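Local structure of benzoylformate Decarboxylase (Polynucleobacter necessarius, 4K9Q) at residues I194-I208 against I261-F275. The protein binds thiamine diphosphate and magnesium and probably catalyses the decarboxylation of benzoylformate. Sequence-based numbering, arbitrary orientation.
Sequences ITASKNPLLIYGSDI and IQGHDLIVVIGAPVF
Ile261, ahead of strand 266-270, sets CG2 against CD2 of Leu201 in neighbouring strand 201-204, within the parallel sheet of the Rossmann-like central domain, a worked example of parallel pairing secured at both ends. Leu201 CD1 makes a CH-pi contact over one face of His264, whose ND1 donates a hydrogen bond of 3.0 Å to Asn199 O; the acceptor lies in the ring plane, the donor above the carbonyl plane. An alanine here would remove the ring and would probably leave Asn199 O without this donor and Leu201 CD1 without its aromatic face. The Asp265 carboxylate accepts hydrogen bonds from two consecutive amides, Lys198 N on the syn lone pair of OD2 (2.8 Å, 174°) and Asn199 N on OD1 (2.9 Å); chi1 of 56°, with CG between backbone N and carbonyl carbon, turns it to them. Leu266 CD2 packs on Ile194. Between the strands, Leu201, Ile203 and Gly205 N donate to Leu266, Val268 and Ile270 O, and Val268 and Ile270 N to Leu201 and Ile203 O. Ile267 CG2 meets Ile203 CD1; on the other face Leu202 CD2 lies alongside Val268 CB (3.6 Å). Beyond the strand, Gly271 O accepts a hydrogen bond from Asp207 N (3.1 Å) on a lone pair.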
ATOM      1  N   ILE A 194     -40.465  -7.743  10.375  1.00 17.79           N
ATOM      2  CA  ILE A 194     -41.008  -6.630  11.146  1.00 15.96           C
ATOM      3  C   ILE A 194     -42.485  -6.855  11.476  1.00 20.11           C
ATOM      4  O   ILE A 194     -42.916  -6.669  12.613  1.00 20.95           O
ATOM      5  CB  ILE A 194     -40.827  -5.291  10.408  1.00 16.40           C
ATOM      6  CG1 ILE A 194     -39.337  -4.951  10.317  1.00 17.16           C
ATOM      7  CG2 ILE A 194     -41.587  -4.187  11.118  1.00 18.37           C
ATOM      8  CD1 ILE A 194     -39.030  -3.796   9.380  1.00 17.38           C
ATOM      9  N   THR A 195     -43.247  -7.276  10.474  1.00 22.04           N
ATOM     10  CA  THR A 195     -44.676  -7.516  10.640  1.00 20.27           C
ATOM     11  C   THR A 195     -44.942  -8.596  11.686  1.00 24.33           C
ATOM     12  O   THR A 195     -45.892  -8.499  12.465  1.00 26.24           O
ATOM     13  CB  THR A 195     -45.330  -7.902   9.290  1.00 21.43           C
ATOM     14  OG1 THR A 195     -45.269  -6.778   8.403  1.00 25.66           O
ATOM     15  CG2 THR A 195     -46.780  -8.298   9.486  1.00 29.88           C
ATOM     16  N   ALA A 196     -44.086  -9.611  11.719  1.00 22.92           N
ATOM     17  CA  ALA A 196     -44.252 -10.729  12.652  1.00 23.59           C
ATOM     18  C   ALA A 196     -43.791 -10.426  14.078  1.00 24.15           C
ATOM     19  O   ALA A 196     -44.174 -11.127  15.020  1.00 22.26           O
ATOM     20  CB  ALA A 196     -43.533 -11.951  12.133  1.00 21.29           C
ATOM     21  N   SER A 197     -42.960  -9.400  14.242  1.00 20.27           N
ATOM     22  CA  SER A 197     -42.413  -9.078  15.558  1.00 19.15           C
ATOM     23  C   SER A 197     -43.478  -8.540  16.510  1.00 22.73           C
ATOM     24  O   SER A 197     -44.438  -7.900  16.083  1.00 21.63           O
ATOM     25  CB  SER A 197     -41.262  -8.073  15.431  1.00 18.67           C
ATOM     26  OG  SER A 197     -41.746  -6.790  15.086  1.00 20.60           O
ATOM     27  N   LYS A 198     -43.283  -8.792  17.803  1.00 20.87           N
ATOM     28  CA  LYS A 198     -44.233  -8.373  18.831  1.00 20.23           C
ATOM     29  C   LYS A 198     -43.955  -6.952  19.304  1.00 24.77           C
ATOM     30  O   LYS A 198     -44.875  -6.159  19.530  1.00 24.78           O
ATOM     31  CB  LYS A 198     -44.166  -9.320  20.032  1.00 26.62           C
ATOM     32  CG  LYS A 198     -44.598 -10.754  19.750  1.00 39.58           C
ATOM     33  CD  LYS A 198     -46.105 -10.861  19.539  1.00 41.10           C
ATOM     34  CE  LYS A 198     -46.453 -10.986  18.066  1.00 41.73           C
ATOM     35  NZ  LYS A 198     -45.845 -12.215  17.471  1.00 43.42           N
ATOM     36  N   ASN A 199     -42.675  -6.635  19.457  1.00 21.67           N
ATOM     37  CA  ASN A 199     -42.277  -5.377  20.070  1.00 19.66           C
ATOM     38  C   ASN A 199     -40.988  -4.850  19.448  1.00 19.47           C
ATOM     39  O   ASN A 199     -39.945  -4.824  20.101  1.00 20.37           O
ATOM     40  CB  ASN A 199     -42.075  -5.588  21.570  1.00 19.93           C
ATOM     41  CG  ASN A 199     -42.131  -4.294  22.355  0.49 25.59           C
ATOM     42  OD1 ASN A 199     -42.507  -3.242  21.828  1.00 36.04           O
ATOM     43  ND2 ASN A 199     -41.773  -4.366  23.631  1.00 33.32           N
ATOM     44  N   PRO A 200     -41.052  -4.442  18.175  1.00 19.92           N
ATOM     45  CA  PRO A 200     -39.846  -3.986  17.473  1.00 17.92           C
ATOM     46  C   PRO A 200     -39.305  -2.680  18.051  1.00 17.38           C
ATOM     47  O   PRO A 200     -40.061  -1.882  18.612  1.00 18.20           O
ATOM     48  CB  PRO A 200     -40.342  -3.760  16.041  1.00 19.16           C
ATOM     49  CG  PRO A 200     -41.800  -3.478  16.193  1.00 21.36           C
ATOM     50  CD  PRO A 200     -42.252  -4.353  17.325  1.00 20.19           C
ATOM     51  N   LEU A 201     -37.997  -2.483  17.929  1.00 14.06           N
ATOM     52  CA  LEU A 201     -37.365  -1.237  18.352  1.00 13.60           C
ATOM     53  C   LEU A 201     -36.523  -0.711  17.199  1.00 16.44           C
ATOM     54  O   LEU A 201     -35.825  -1.473  16.533  1.00 15.12           O
ATOM     55  CB  LEU A 201     -36.511  -1.471  19.608  1.00 16.77           C
ATOM     56  CG  LEU A 201     -35.635  -0.326  20.139  1.00 16.25           C
ATOM     57  CD1 LEU A 201     -35.538  -0.354  21.670  1.00 19.00           C
ATOM     58  CD2 LEU A 201     -34.246  -0.400  19.507  1.00 17.45           C
ATOM     59  N   LEU A 202     -36.612   0.590  16.948  1.00 13.05           N
ATOM     60  CA  LEU A 202     -35.900   1.198  15.830  1.00 11.67           C
ATOM     61  C   LEU A 202     -34.665   1.948  16.304  1.00 13.95           C
ATOM     62  O   LEU A 202     -34.718   2.675  17.294  1.00 14.82           O
ATOM     63  CB  LEU A 202     -36.827   2.145  15.068  1.00 14.25           C
ATOM     64  CG  LEU A 202     -38.001   1.527  14.317  1.00 16.98           C
ATOM     65  CD1 LEU A 202     -38.936   2.609  13.824  1.00 17.37           C
ATOM     66  CD2 LEU A 202     -37.482   0.718  13.156  1.00 21.39           C
ATOM     67  N   ILE A 203     -33.553   1.757  15.597  1.00 13.45           N
ATOM     68  CA  ILE A 203     -32.338   2.529  15.841  1.00 11.57           C
ATOM     69  C   ILE A 203     -31.985   3.223  14.534  1.00 10.70           C
ATOM     70  O   ILE A 203     -31.757   2.565  13.521  1.00 14.69           O
ATOM     71  CB  ILE A 203     -31.172   1.638  16.293  1.00 13.80           C
ATOM     72  CG1 ILE A 203     -31.536   0.916  17.595  1.00 13.07           C
ATOM     73  CG2 ILE A 203     -29.885   2.478  16.465  1.00 11.57           C
ATOM     74  CD1 ILE A 203     -30.467  -0.047  18.065  1.00 14.31           C
ATOM     75  N   TYR A 204     -31.969   4.552  14.550  1.00 11.45           N
ATOM     76  CA  TYR A 204     -31.713   5.330  13.330  1.00 12.01           C
ATOM     77  C   TYR A 204     -30.325   5.972  13.368  1.00 12.99           C
ATOM     78  O   TYR A 204     -29.906   6.506  14.398  1.00 11.29           O
ATOM     79  CB  TYR A 204     -32.749   6.448  13.173  1.00 13.91           C
ATOM     80  CG  TYR A 204     -34.114   6.037  12.666  1.00 12.95           C
ATOM     81  CD1 TYR A 204     -34.443   4.704  12.451  1.00 12.21           C
ATOM     82  CD2 TYR A 204     -35.080   7.002  12.399  1.00 14.87           C
ATOM     83  CE1 TYR A 204     -35.707   4.342  11.978  1.00 15.15           C
ATOM     84  CE2 TYR A 204     -36.338   6.652  11.929  1.00 17.24           C
ATOM     85  CZ  TYR A 204     -36.645   5.326  11.721  1.00 14.77           C
ATOM     86  OH  TYR A 204     -37.896   5.002  11.252  1.00 17.99           O
ATOM     87  N   GLY A 205     -29.623   5.920  12.243  1.00 13.42           N
ATOM     88  CA  GLY A 205     -28.332   6.565  12.111  1.00 11.92           C
ATOM     89  C   GLY A 205     -28.322   7.629  11.034  1.00 13.17           C
ATOM     90  O   GLY A 205     -29.333   7.895  10.368  1.00 12.79           O
ATOM     91  N   SER A 206     -27.154   8.230  10.833  1.00  9.95           N
ATOM     92  CA  SER A 206     -27.065   9.454  10.049  1.00 10.92           C
ATOM     93  C   SER A 206     -27.161   9.333   8.528  1.00 12.79           C
ATOM     94  O   SER A 206     -27.201  10.354   7.855  1.00 11.31           O
ATOM     95  CB  SER A 206     -25.821  10.237  10.454  1.00 11.95           C
ATOM     96  OG  SER A 206     -25.922  10.562  11.834  1.00 14.15           O
ATOM     97  N   ASP A 207     -27.223   8.117   7.988  1.00 13.08           N
ATOM     98  CA  ASP A 207     -27.511   7.970   6.556  1.00 12.91           C
ATOM     99  C   ASP A 207     -28.846   8.650   6.258  1.00 13.48           C
ATOM    100  O   ASP A 207     -29.060   9.194   5.169  1.00 14.29           O
ATOM    101  CB  ASP A 207     -27.614   6.497   6.124  1.00 11.24           C
ATOM    102  CG  ASP A 207     -26.280   5.758   6.145  1.00 16.34           C
ATOM    103  OD1 ASP A 207     -25.223   6.370   6.446  1.00 15.30           O
ATOM    104  OD2 ASP A 207     -26.307   4.534   5.844  1.00 16.20           O
ATOM    105  N   ILE A 208     -29.744   8.623   7.242  1.00 13.13           N
ATOM    106  CA  ILE A 208     -31.057   9.236   7.100  1.00 15.00           C
ATOM    107  C   ILE A 208     -30.928  10.751   6.903  1.00 14.09           C
ATOM    108  O   ILE A 208     -31.671  11.358   6.128  1.00 14.00           O
ATOM    109  CB  ILE A 208     -31.962   8.884   8.308  1.00 12.87           C
ATOM    110  CG1 ILE A 208     -32.364   7.403   8.244  1.00 12.91           C
ATOM    111  CG2 ILE A 208     -33.203   9.792   8.370  1.00 14.30           C
ATOM    112  CD1 ILE A 208     -32.925   6.893   9.555  1.00 14.73           C
ATOM    113  N   ILE A 261     -31.774  -1.485  25.269  1.00 15.35           N
ATOM    114  CA  ILE A 261     -32.726  -1.968  24.268  1.00 17.83           C
ATOM    115  C   ILE A 261     -33.416  -3.271  24.685  1.00 19.95           C
ATOM    116  O   ILE A 261     -34.135  -3.882  23.897  1.00 19.66           O
ATOM    117  CB  ILE A 261     -32.066  -2.093  22.855  1.00 14.83           C
ATOM    118  CG1 ILE A 261     -30.925  -3.118  22.871  1.00 15.10           C
ATOM    119  CG2 ILE A 261     -31.571  -0.711  22.381  1.00 13.97           C
ATOM    120  CD1 ILE A 261     -30.370  -3.472  21.469  1.00 14.15           C
ATOM    121  N   GLN A 262     -33.207  -3.687  25.930  1.00 20.56           N
ATOM    122  CA  GLN A 262     -33.869  -4.883  26.450  1.00 22.73           C
ATOM    123  C   GLN A 262     -35.394  -4.779  26.366  1.00 19.84           C
ATOM    124  O   GLN A 262     -35.958  -3.688  26.453  1.00 22.14           O
ATOM    125  CB  GLN A 262     -33.441  -5.152  27.894  1.00 23.18           C
ATOM    126  CG  GLN A 262     -32.031  -5.697  28.027  1.00 27.62           C
ATOM    127  CD  GLN A 262     -31.641  -5.953  29.472  1.00 36.46           C
ATOM    128  OE1 GLN A 262     -32.322  -5.509  30.400  1.00 44.02           O
ATOM    129  NE2 GLN A 262     -30.540  -6.673  29.671  1.00 41.63           N
ATOM    130  N   GLY A 263     -36.057  -5.920  26.188  1.00 20.54           N
ATOM    131  CA  GLY A 263     -37.509  -5.957  26.179  1.00 23.28           C
ATOM    132  C   GLY A 263     -38.127  -5.898  24.793  1.00 24.40           C
ATOM    133  O   GLY A 263     -39.349  -5.786  24.653  1.00 25.38           O
ATOM    134  N   HIS A 264     -37.282  -5.971  23.766  1.00 17.48           N
ATOM    135  CA  HIS A 264     -37.746  -5.893  22.385  1.00 15.95           C
ATOM    136  C   HIS A 264     -37.216  -7.076  21.586  1.00 19.66           C
ATOM    137  O   HIS A 264     -36.022  -7.377  21.631  1.00 20.33           O
ATOM    138  CB  HIS A 264     -37.315  -4.564  21.773  1.00 17.74           C
ATOM    139  CG  HIS A 264     -37.879  -3.379  22.487  1.00 17.67           C
ATOM    140  ND1 HIS A 264     -39.105  -2.833  22.173  1.00 22.09           N
ATOM    141  CD2 HIS A 264     -37.399  -2.654  23.525  1.00 19.21           C
ATOM    142  CE1 HIS A 264     -39.350  -1.813  22.976  1.00 19.36           C
ATOM    143  NE2 HIS A 264     -38.331  -1.683  23.807  1.00 22.86           N
ATOM    144  N   ASP A 265     -38.104  -7.761  20.871  1.00 16.01           N
ATOM    145  CA  ASP A 265     -37.709  -8.989  20.177  1.00 16.23           C
ATOM    146  C   ASP A 265     -36.958  -8.746  18.869  1.00 20.31           C
ATOM    147  O   ASP A 265     -36.125  -9.555  18.464  1.00 19.29           O
ATOM    148  CB  ASP A 265     -38.911  -9.920  19.946  1.00 19.08           C
ATOM    149  CG  ASP A 265     -40.050  -9.257  19.184  1.00 22.68           C
ATOM    150  OD1 ASP A 265     -40.115  -8.010  19.138  1.00 22.43           O
ATOM    151  OD2 ASP A 265     -40.900  -9.999  18.643  1.00 21.91           O
ATOM    152  N   LEU A 266     -37.253  -7.631  18.213  1.00 17.52           N
ATOM    153  CA  LEU A 266     -36.607  -7.330  16.941  1.00 16.27           C
ATOM    154  C   LEU A 266     -35.967  -5.948  17.001  1.00 14.70           C
ATOM    155  O   LEU A 266     -36.630  -4.968  17.332  1.00 14.81           O
ATOM    156  CB  LEU A 266     -37.625  -7.403  15.792  1.00 14.09           C
ATOM    157  CG  LEU A 266     -37.085  -7.140  14.388  1.00 16.76           C
ATOM    158  CD1 LEU A 266     -36.076  -8.208  14.018  1.00 17.58           C
ATOM    159  CD2 LEU A 266     -38.215  -7.090  13.375  1.00 17.16           C
ATOM    160  N   ILE A 267     -34.677  -5.876  16.683  1.00 12.76           N
ATOM    161  CA  ILE A 267     -33.975  -4.587  16.651  1.00 12.51           C
ATOM    162  C   ILE A 267     -33.761  -4.197  15.187  1.00 14.60           C
ATOM    163  O   ILE A 267     -33.126  -4.929  14.432  1.00 14.69           O
ATOM    164  CB  ILE A 267     -32.608  -4.655  17.371  1.00 12.93           C
ATOM    165  CG1 ILE A 267     -32.751  -5.273  18.770  1.00 15.09           C
ATOM    166  CG2 ILE A 267     -31.970  -3.269  17.453  1.00 14.83           C
ATOM    167  CD1 ILE A 267     -33.790  -4.609  19.628  1.00 13.36           C
ATOM    168  N   VAL A 268     -34.316  -3.060  14.786  1.00 13.23           N
ATOM    169  CA  VAL A 268     -34.255  -2.623  13.400  1.00 13.93           C
ATOM    170  C   VAL A 268     -33.369  -1.377  13.272  1.00 14.01           C
ATOM    171  O   VAL A 268     -33.755  -0.278  13.683  1.00 13.40           O
ATOM    172  CB  VAL A 268     -35.662  -2.329  12.844  1.00 13.40           C
ATOM    173  CG1 VAL A 268     -35.586  -1.951  11.363  1.00 13.07           C
ATOM    174  CG2 VAL A 268     -36.571  -3.545  13.025  1.00 16.50           C
ATOM    175  N   VAL A 269     -32.179  -1.557  12.706  1.00 12.24           N
ATOM    176  CA  VAL A 269     -31.218  -0.461  12.579  1.00 12.76           C
ATOM    177  C   VAL A 269     -31.211   0.084  11.158  1.00 12.52           C
ATOM    178  O   VAL A 269     -30.887  -0.643  10.215  1.00 13.62           O
ATOM    179  CB  VAL A 269     -29.793  -0.943  12.926  1.00 10.76           C
ATOM    180  CG1 VAL A 269     -28.810   0.228  12.914  1.00 12.84           C
ATOM    181  CG2 VAL A 269     -29.786  -1.664  14.284  1.00 12.58           C
ATOM    182  N   ILE A 270     -31.559   1.357  10.997  1.00 12.90           N
ATOM    183  CA  ILE A 270     -31.602   1.962   9.669  1.00 13.76           C
ATOM    184  C   ILE A 270     -30.592   3.101   9.539  1.00 12.08           C
ATOM    185  O   ILE A 270     -30.689   4.106  10.248  1.00 14.64           O
ATOM    186  CB  ILE A 270     -33.030   2.463   9.329  1.00 14.15           C
ATOM    187  CG1 ILE A 270     -34.027   1.299   9.408  1.00 18.15           C
ATOM    188  CG2 ILE A 270     -33.068   3.078   7.934  1.00 14.61           C
ATOM    189  CD1 ILE A 270     -35.449   1.715   9.127  1.00 25.36           C
ATOM    190  N   GLY A 271     -29.616   2.934   8.646  1.00 11.75           N
ATOM    191  CA  GLY A 271     -28.697   4.017   8.308  1.00 11.71           C
ATOM    192  C   GLY A 271     -27.530   4.211   9.266  1.00 12.81           C
ATOM    193  O   GLY A 271     -27.005   5.327   9.423  1.00 11.87           O
ATOM    194  N   ALA A 272     -27.108   3.121   9.897  1.00 13.01           N
ATOM    195  CA  ALA A 272     -26.057   3.174  10.907  1.00 10.56           C
ATOM    196  C   ALA A 272     -25.169   1.942  10.883  1.00 11.23           C
ATOM    197  O   ALA A 272     -25.605   0.859  10.486  1.00 12.44           O
ATOM    198  CB  ALA A 272     -26.685   3.296  12.288  1.00 10.25           C
ATOM    199  N   PRO A 273     -23.928   2.098  11.358  1.00 11.32           N
ATOM    200  CA  PRO A 273     -23.091   0.948  11.717  1.00 12.55           C
ATOM    201  C   PRO A 273     -23.760   0.137  12.827  1.00 13.32           C
ATOM    202  O   PRO A 273     -24.566   0.652  13.616  1.00 11.88           O
ATOM    203  CB  PRO A 273     -21.822   1.595  12.294  1.00 15.06           C
ATOM    204  CG  PRO A 273     -21.849   3.024  11.831  1.00 14.17           C
ATOM    205  CD  PRO A 273     -23.293   3.385  11.702  1.00 12.50           C
ATOM    206  N   VAL A 274     -23.410  -1.137  12.900  1.00 11.54           N
ATOM    207  CA  VAL A 274     -23.865  -1.977  13.994  1.00 11.76           C
ATOM    208  C   VAL A 274     -22.626  -2.551  14.682  1.00 12.15           C
ATOM    209  O   VAL A 274     -22.092  -3.567  14.234  1.00 12.50           O
ATOM    210  CB  VAL A 274     -24.791  -3.115  13.469  1.00 10.44           C
ATOM    211  CG1 VAL A 274     -25.057  -4.173  14.549  1.00 12.62           C
ATOM    212  CG2 VAL A 274     -26.104  -2.542  12.984  1.00 10.95           C
ATOM    213  N   PHE A 275     -22.118  -1.886  15.725  1.00 11.80           N
ATOM    214  CA  PHE A 275     -22.522  -0.552  16.161  1.00 12.03           C
ATOM    215  C   PHE A 275     -21.262   0.282  16.361  1.00 13.36           C
ATOM    216  O   PHE A 275     -20.164  -0.268  16.518  1.00 12.05           O
ATOM    217  CB  PHE A 275     -23.235  -0.607  17.520  1.00 11.23           C
ATOM    218  CG  PHE A 275     -24.650  -1.086  17.457  1.00 11.24           C
ATOM    219  CD1 PHE A 275     -25.636  -0.292  16.890  1.00 11.70           C
ATOM    220  CD2 PHE A 275     -24.999  -2.321  17.993  1.00 11.67           C
ATOM    221  CE1 PHE A 275     -26.950  -0.714  16.849  1.00 11.16           C
ATOM    222  CE2 PHE A 275     -26.317  -2.758  17.953  1.00 12.54           C
ATOM    223  CZ  PHE A 275     -27.291  -1.957  17.379  1.00 15.15           C
TER